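Local coordinates for protein ZmpA Glycopeptidase (Clostridium perfringens, PDB 6XSX) that probably cleaves the peptide backbone of glycosylated proteins, as the M60 metalloprotease module of a much longer multidomain glycopeptidase, at residues A[355-360]-A[403-408]; A[327-332]-A[407-412]; A[429-434]-A[518-523]. All coordinates share one frame; numbering follows the deposited sequence.

Interaction 1. Residues A[355-360]-A[403-408]; sequences LWQLQL and SEHFER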
# COMPACT_ATOMS: atom_id res chain seq x y z
N LEU A 355 6.42 14.79 3.81
CA LEU A 355 6.39 13.63 4.69
C LEU A 355 7.32 12.55 4.14
O LEU A 355 8.03 11.90 4.89
CB LEU A 355 4.95 13.11 4.79
CG LEU A 355 3.97 14.05 5.51
CD1 LEU A 355 2.53 13.56 5.36
CD2 LEU A 355 4.32 14.20 6.98
N TRP A 356 7.29 12.38 2.81
CA TRP A 356 8.18 11.43 2.15
C TRP A 356 9.64 11.79 2.41
O TRP A 356 10.47 10.91 2.68
CB TRP A 356 7.85 11.35 0.66
CG TRP A 356 8.73 10.39 -0.09
CD1 TRP A 356 9.54 10.67 -1.15
CD2 TRP A 356 8.91 8.99 0.19
NE1 TRP A 356 10.18 9.54 -1.57
CE2 TRP A 356 9.83 8.49 -0.76
CE3 TRP A 356 8.38 8.10 1.14
CZ2 TRP A 356 10.23 7.16 -0.78
CZ3 TRP A 356 8.78 6.78 1.12
CH2 TRP A 356 9.70 6.31 0.18
N GLN A 357 9.96 13.09 2.33
CA GLN A 357 11.30 13.59 2.58
C GLN A 357 11.78 13.22 3.98
O GLN A 357 12.93 12.82 4.15
CB GLN A 357 11.36 15.11 2.40
CG GLN A 357 11.20 15.56 0.96
CD GLN A 357 11.40 17.05 0.81
OE1 GLN A 357 10.85 17.84 1.56
NE2 GLN A 357 12.20 17.43 -0.18
N LEU A 358 10.91 13.40 4.98
CA LEU A 358 11.26 13.05 6.36
C LEU A 358 11.52 11.55 6.47
O LEU A 358 12.36 11.15 7.27
CB LEU A 358 10.15 13.50 7.32
CG LEU A 358 9.90 15.01 7.40
CD1 LEU A 358 8.70 15.34 8.28
CD2 LEU A 358 11.14 15.75 7.88
N GLN A 359 10.82 10.75 5.66
CA GLN A 359 10.96 9.29 5.66
C GLN A 359 12.24 8.88 4.93
O GLN A 359 12.88 7.90 5.31
CB GLN A 359 9.73 8.62 5.04
CG GLN A 359 9.83 7.10 4.95
CD GLN A 359 9.82 6.41 6.29
OE1 GLN A 359 9.45 6.97 7.32
NE2 GLN A 359 10.26 5.16 6.30
N LEU A 360 12.61 9.63 3.90
CA LEU A 360 13.89 9.39 3.23
C LEU A 360 15.02 9.68 4.23
O LEU A 360 16.01 8.95 4.28
CB LEU A 360 14.00 10.30 2.00
CG LEU A 360 13.15 9.91 0.79
CD1 LEU A 360 13.10 11.05 -0.22
CD2 LEU A 360 13.71 8.67 0.11
N SER A 403 8.50 23.39 11.58
CA SER A 403 7.60 24.40 11.04
C SER A 403 8.12 24.94 9.71
O SER A 403 7.37 25.02 8.73
CB SER A 403 7.31 25.51 12.03
OG SER A 403 6.35 25.07 12.99
N GLU A 404 9.42 25.29 9.68
CA GLU A 404 10.04 25.85 8.48
C GLU A 404 9.96 24.85 7.33
O GLU A 404 9.62 25.22 6.20
CB GLU A 404 11.48 26.30 8.78
CG GLU A 404 12.23 26.71 7.53
CD GLU A 404 13.63 27.26 7.78
OE1 GLU A 404 14.27 27.68 6.79
OE2 GLU A 404 14.06 27.27 8.95
N HIS A 405 10.28 23.57 7.61
CA HIS A 405 10.24 22.50 6.63
C HIS A 405 8.91 22.50 5.88
O HIS A 405 8.86 22.50 4.65
CB HIS A 405 10.52 21.14 7.32
CG HIS A 405 10.43 19.96 6.41
ND1 HIS A 405 11.42 19.64 5.50
CD2 HIS A 405 9.46 19.03 6.26
CE1 HIS A 405 11.06 18.56 4.82
NE2 HIS A 405 9.87 18.16 5.28
N PHE A 406 7.81 22.51 6.65
CA PHE A 406 6.48 22.43 6.06
C PHE A 406 6.09 23.75 5.40
O PHE A 406 5.50 23.73 4.31
CB PHE A 406 5.47 21.96 7.11
CG PHE A 406 5.49 20.47 7.38
CD1 PHE A 406 4.82 19.58 6.55
CD2 PHE A 406 6.15 19.96 8.50
CE1 PHE A 406 4.83 18.22 6.81
CE2 PHE A 406 6.15 18.60 8.76
CZ PHE A 406 5.49 17.73 7.92
N GLU A 407 6.43 24.89 6.01
CA GLU A 407 6.06 26.15 5.37
C GLU A 407 6.84 26.36 4.07
O GLU A 407 6.34 27.03 3.17
CB GLU A 407 5.92 27.32 6.36
CG GLU A 407 7.20 28.03 6.72
CD GLU A 407 7.07 29.04 7.86
OE1 GLU A 407 8.04 29.16 8.64
OE2 GLU A 407 6.01 29.70 7.98
N ARG A 408 8.01 25.71 3.93
CA ARG A 408 8.77 25.85 2.69
C ARG A 408 8.07 25.11 1.54
O ARG A 408 8.29 25.44 0.38
CB ARG A 408 10.22 25.39 2.86
CG ARG A 408 11.08 26.40 3.61
CD ARG A 408 12.54 25.98 3.53
NE ARG A 408 13.38 27.03 4.06
CZ ARG A 408 14.04 27.92 3.33
NH1 ARG A 408 13.96 27.91 2.00
NH2 ARG A 408 14.77 28.84 3.94
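Leu-358 of helix 347-361 sets its two methyls against the rings of His-405 and Phe-406, one to each, and this joins two helices of the helical part of the M60 peptidase domain. It is a worked example of helix-helix packing at long axial distance, carried by side-chain ends. The segment axes come no closer than 11.5 Å and their N-to-C directions differ by 133°, so the long apolar side chains must fill the space between them. The CB of Leu-358 points at helix 403-408, and CG, anti to the carbonyl carbon and beside the backbone N (chi1 -63°), extends the chain to the imidazole, where CG comes within 3.8 Å of His-405 NE2. The branches then part. CD2 settles over one face of the imidazole as a CH-pi contact, 4.0 Å from the centroid and displaced toward the rim, while CD1 turns to the phenyl ring and stops 4.0 Å from Phe-406 CZ.

One turn back, Leu-355 starts away from helix 403-408, yet its CD2 returns to meet the edge of the Phe-406 ring, in the ring plane and 3.8 Å from CZ. The same phenyl atom therefore receives a methyl from each leucine. Polar groups border this apolar centre. Gln-357 OE1 lies 3.3 Å from His-405 CE1, its amide plane turned 37° from the imidazole, but its hydrogen bond goes to His-409 NE2; the amide NE2 donates to the carbonyls of Trp-432 and Ala-434. His-405 NE2 finds its own polar partner in Pro-354. Helix 383-398 adds Ala-394 and Phe-398 against Leu-358. Farther round helix 403-408, Arg-408 grips Glu-404 side-on within the guanidinium plane, NE and NH2 both converging on OE1, with NE 2.9 Å from OE1 on its anti lone pair.

Interaction 2. Residues A[327-332]-A[407-412]; sequences LPKVAL and ERHGMD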
# COMPACT_ATOMS: atom_id res chain seq x y z
N LEU A 327 11.52 20.93 -5.48
CA LEU A 327 12.84 21.41 -5.13
C LEU A 327 13.00 22.90 -5.44
O LEU A 327 13.55 23.62 -4.61
CB LEU A 327 13.91 20.53 -5.79
CG LEU A 327 14.00 19.11 -5.22
CD1 LEU A 327 15.06 18.31 -5.95
CD2 LEU A 327 14.31 19.15 -3.72
N PRO A 328 12.52 23.43 -6.59
CA PRO A 328 12.56 24.87 -6.84
C PRO A 328 11.67 25.66 -5.88
O PRO A 328 11.91 26.84 -5.65
CB PRO A 328 11.98 25.05 -8.25
CG PRO A 328 12.03 23.68 -8.87
CD PRO A 328 11.93 22.69 -7.72
N LYS A 329 10.63 25.02 -5.34
CA LYS A 329 9.70 25.73 -4.48
C LYS A 329 10.33 25.95 -3.11
O LYS A 329 10.28 27.05 -2.57
CB LYS A 329 8.33 25.04 -4.47
CG LYS A 329 7.28 25.60 -3.51
CD LYS A 329 6.03 24.74 -3.39
CE LYS A 329 6.35 23.27 -3.21
NZ LYS A 329 5.14 22.42 -3.10
N VAL A 330 10.98 24.90 -2.56
CA VAL A 330 11.43 24.91 -1.17
C VAL A 330 12.74 25.68 -1.03
O VAL A 330 13.12 26.03 0.07
CB VAL A 330 11.60 23.49 -0.57
CG1 VAL A 330 10.29 22.74 -0.43
CG2 VAL A 330 12.64 22.69 -1.34
N ALA A 331 13.44 25.90 -2.15
CA ALA A 331 14.78 26.47 -2.09
C ALA A 331 14.73 27.95 -1.72
O ALA A 331 15.58 28.42 -0.97
CB ALA A 331 15.53 26.20 -3.37
N LEU A 332 13.70 28.67 -2.21
CA LEU A 332 13.62 30.12 -2.08
C LEU A 332 13.57 30.51 -0.61
O LEU A 332 13.03 29.77 0.21
CB LEU A 332 12.39 30.64 -2.84
CG LEU A 332 12.30 30.25 -4.32
CD1 LEU A 332 11.13 30.96 -4.99
CD2 LEU A 332 13.60 30.53 -5.05
N GLU A 407 6.43 24.89 6.01
CA GLU A 407 6.06 26.15 5.37
C GLU A 407 6.84 26.36 4.07
O GLU A 407 6.34 27.03 3.17
CB GLU A 407 5.92 27.32 6.36
CG GLU A 407 7.20 28.03 6.72
CD GLU A 407 7.07 29.04 7.86
OE1 GLU A 407 8.04 29.16 8.64
OE2 GLU A 407 6.01 29.70 7.98
N ARG A 408 8.01 25.71 3.93
CA ARG A 408 8.77 25.85 2.69
C ARG A 408 8.07 25.11 1.54
O ARG A 408 8.29 25.44 0.38
CB ARG A 408 10.22 25.39 2.86
CG ARG A 408 11.08 26.40 3.61
CD ARG A 408 12.54 25.98 3.53
NE ARG A 408 13.38 27.03 4.06
CZ ARG A 408 14.04 27.92 3.33
NH1 ARG A 408 13.96 27.91 2.00
NH2 ARG A 408 14.77 28.84 3.94
N HIS A 409 7.23 24.13 1.87
CA HIS A 409 6.45 23.40 0.88
C HIS A 409 5.19 24.17 0.50
O HIS A 409 4.42 23.72 -0.36
CB HIS A 409 6.12 21.99 1.40
CG HIS A 409 7.25 21.02 1.25
ND1 HIS A 409 7.38 20.22 0.13
CD2 HIS A 409 8.30 20.74 2.05
CE1 HIS A 409 8.45 19.47 0.26
NE2 HIS A 409 9.04 19.77 1.42
N GLY A 410 4.97 25.31 1.18
CA GLY A 410 3.89 26.23 0.87
C GLY A 410 2.67 26.02 1.77
O GLY A 410 1.60 26.54 1.47
N MET A 411 2.83 25.26 2.85
CA MET A 411 1.76 25.08 3.82
C MET A 411 1.72 26.30 4.74
O MET A 411 2.75 26.90 5.02
CB MET A 411 1.99 23.83 4.65
CG MET A 411 0.90 23.60 5.68
SD MET A 411 1.40 22.36 6.88
CE MET A 411 1.54 20.93 5.81
N ASP A 412 0.51 26.66 5.19
CA ASP A 412 0.33 27.79 6.08
C ASP A 412 0.40 27.29 7.52
O ASP A 412 -0.54 26.69 8.02
CB ASP A 412 -1.00 28.51 5.82
CG ASP A 412 -1.07 29.92 6.38
OD1 ASP A 412 -0.53 30.17 7.48
OD2 ASP A 412 -1.68 30.77 5.71
O HOH W 1 5.65 20.11 -2.08
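A Schellman motif ends helix 403-408, and two of its residues, Arg-408 and His-409, lie against Val-330 and Lys-329 near the C-terminal end of helix 321-331. Gly-410 takes the positive phi of the motif (97°), and its N bonds back to Glu-407 O. The backbones come close here, with Val-330 CA and Arg-408 CA 4.8 Å apart; Val-330 CA also makes a CA-H...O contact of 3.5 Å with Arg-408 O.

From this junction Arg-408 reaches along the end of helix 321-331. Its NH1 donates to Val-330 O at 2.8 Å, the oxygen lying near the guanidinium plane, and makes a weak bond to Ala-331 O. NH2 has a salt bridge with Asp-333. Next to it, Val-330 CG1 sits almost exactly over the centre of the His-409 imidazole, 3.6 Å from the centroid, in a CH-pi contact; the two side chains run side by side in the same direction.

Lys-329 closes the outer side. A bend at chi3 (46°) curls its chain round His-409 O, which NZ meets at 3.1 Å, tilted from the carbonyl plane. NZ also donates to a water at 2.6 Å, and this water lies at the edge of the imidazole in hydrogen-bonding distance of His-409 ND1, while His-409 NE2 pairs with Gln-357.

Two cationic side chains thus meet backbone carbonyls at helix ends, where the partial negative charge of the helix should help them. An ammonium group so near ND1 would probably disfavour a positively charged imidazole.

Interaction 3. Residues A[429-434]-A[518-523]; sequences NKLWYA and NEINPS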
# COMPACT_ATOMS: atom_id res chain seq x y z
N ASN A 429 19.98 20.53 9.28
CA ASN A 429 20.06 20.12 7.89
C ASN A 429 18.86 20.70 7.15
O ASN A 429 17.76 20.78 7.71
CB ASN A 429 19.96 18.60 7.71
CG ASN A 429 21.00 17.82 8.49
OD1 ASN A 429 20.84 17.56 9.68
ND2 ASN A 429 22.07 17.42 7.81
N LYS A 430 19.06 21.07 5.88
CA LYS A 430 17.98 21.52 5.03
C LYS A 430 17.21 20.30 4.52
O LYS A 430 17.38 19.86 3.38
CB LYS A 430 18.51 22.44 3.93
CG LYS A 430 19.28 23.65 4.45
CD LYS A 430 19.54 24.72 3.39
CE LYS A 430 20.25 25.94 3.91
NZ LYS A 430 20.65 26.84 2.81
N LEU A 431 16.35 19.76 5.39
CA LEU A 431 15.69 18.48 5.14
C LEU A 431 14.83 18.56 3.88
O LEU A 431 14.56 17.54 3.27
CB LEU A 431 14.86 18.10 6.37
CG LEU A 431 15.62 17.93 7.69
CD1 LEU A 431 14.64 17.63 8.81
CD2 LEU A 431 16.66 16.82 7.59
N TRP A 432 14.43 19.78 3.49
CA TRP A 432 13.58 19.95 2.32
C TRP A 432 14.33 19.71 1.01
O TRP A 432 13.73 19.77 -0.05
CB TRP A 432 12.89 21.32 2.31
CG TRP A 432 13.81 22.45 2.66
CD1 TRP A 432 14.52 23.23 1.79
CD2 TRP A 432 14.16 22.90 3.98
NE1 TRP A 432 15.28 24.14 2.48
CE2 TRP A 432 15.08 23.97 3.82
CE3 TRP A 432 13.79 22.51 5.28
CZ2 TRP A 432 15.62 24.65 4.91
CZ3 TRP A 432 14.33 23.18 6.35
CH2 TRP A 432 15.23 24.24 6.18
N TYR A 433 15.64 19.43 1.09
CA TYR A 433 16.39 19.07 -0.11
C TYR A 433 16.37 17.55 -0.33
O TYR A 433 16.91 17.07 -1.33
CB TYR A 433 17.82 19.60 -0.08
CG TYR A 433 18.01 21.09 -0.21
CD1 TYR A 433 17.04 21.89 -0.82
CD2 TYR A 433 19.17 21.71 0.22
CE1 TYR A 433 17.21 23.26 -0.94
CE2 TYR A 433 19.35 23.08 0.10
CZ TYR A 433 18.37 23.86 -0.48
OH TYR A 433 18.53 25.21 -0.61
N ALA A 434 15.77 16.78 0.60
CA ALA A 434 15.72 15.33 0.45
C ALA A 434 15.05 14.97 -0.87
O ALA A 434 14.08 15.62 -1.27
CB ALA A 434 15.00 14.68 1.61
N ASN A 518 24.14 12.29 0.62
CA ASN A 518 23.05 11.34 0.80
C ASN A 518 22.41 11.48 2.17
O ASN A 518 21.31 10.97 2.38
CB ASN A 518 23.52 9.90 0.55
CG ASN A 518 23.69 9.57 -0.92
OD1 ASN A 518 22.79 9.83 -1.72
ND2 ASN A 518 24.83 8.97 -1.28
N GLU A 519 23.10 12.13 3.11
CA GLU A 519 22.54 12.41 4.43
C GLU A 519 22.22 13.90 4.57
O GLU A 519 22.11 14.41 5.68
CB GLU A 519 23.46 11.87 5.52
CG GLU A 519 23.44 10.35 5.59
CD GLU A 519 24.37 9.69 6.60
OE1 GLU A 519 24.83 10.37 7.54
OE2 GLU A 519 24.66 8.49 6.40
N ILE A 520 22.09 14.60 3.43
CA ILE A 520 21.70 16.00 3.38
C ILE A 520 22.71 16.87 4.15
O ILE A 520 22.35 17.82 4.84
CB ILE A 520 20.26 16.22 3.88
CG1 ILE A 520 19.36 15.01 3.56
CG2 ILE A 520 19.71 17.52 3.30
CD1 ILE A 520 17.90 15.14 4.01
N ASN A 521 24.00 16.54 4.01
CA ASN A 521 25.02 17.44 4.53
C ASN A 521 25.52 18.33 3.39
O ASN A 521 25.79 17.85 2.30
CB ASN A 521 26.21 16.69 5.13
CG ASN A 521 25.80 15.85 6.31
OD1 ASN A 521 25.58 14.65 6.18
ND2 ASN A 521 25.69 16.47 7.47
N PRO A 522 25.68 19.65 3.65
CA PRO A 522 26.24 20.57 2.65
C PRO A 522 27.76 20.40 2.54
O PRO A 522 28.41 20.04 3.51
CB PRO A 522 25.86 21.94 3.21
CG PRO A 522 25.85 21.74 4.73
CD PRO A 522 25.33 20.33 4.91
N SER A 523 28.31 20.64 1.33
CA SER A 523 29.74 20.82 1.13
C SER A 523 30.16 22.23 1.53
O SER A 523 29.31 23.06 1.85
CB SER A 523 30.09 20.60 -0.31
OG SER A 523 29.53 21.65 -1.10
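Asn-429 ND2 donates to Ile-520 O at 3.0 Å, in a nearly straight bond (171°) that ties the loop after helix 415-421 to the connection between antiparallel strands 511-517 and 526-528 of the C-terminal sheet. The acceptor lies in the plane of the Asn-429 amide, yet the donor stands well above the carbonyl plane of Ile-520, so the approach is not on a lone pair. Ile-520 has left-handed helical backbone angles (59°/40°). Asp-517 OD1 braces the turn around it by accepting from the backbone N atoms of Glu-519 and Asn-521.

The side chain of Ile-520 forms the apolar half of the contact, inserted into a compact bend in which an inverse gamma turn centred on Lys-430 runs into a 3-10 turn at 431-433. Its CG2 lies 3.3 Å from Lys-430 O, which is already hydrogen-bonded by Tyr-433 N, and packs more loosely on Tyr-433 CB. Lys-430 NZ and Tyr-433 OH both turn to Glu-482 of the same sheet. The longer branch of Ile-520 goes deeper: CD1 meets Leu-431 CD2 at 4.1 Å, the two side chains crossing near a right angle, and touches Ala-434 CB at 3.8 Å.

Overall arrangement
Three contacts on one side of the chain's centre illustrate how chemistry follows position. Interaction 1 is fully buried and chiefly apolar. Interaction 2, partly buried, binds the C-terminal end of the same helix, 403-408, to helix 321-331 through charged side chains, backbone carbonyls and a water. Interaction 3 is also partly buried but joins two loops, linking the peptidase helices to the C-terminal sheet with one amide bond and an inserted isoleucine. Gln-357 of interaction 1 connects all three, its amide reaching both other contacts. Trp-432 adds a second connection, packing on Arg-408 and bringing the 429-434 loop against Val-330.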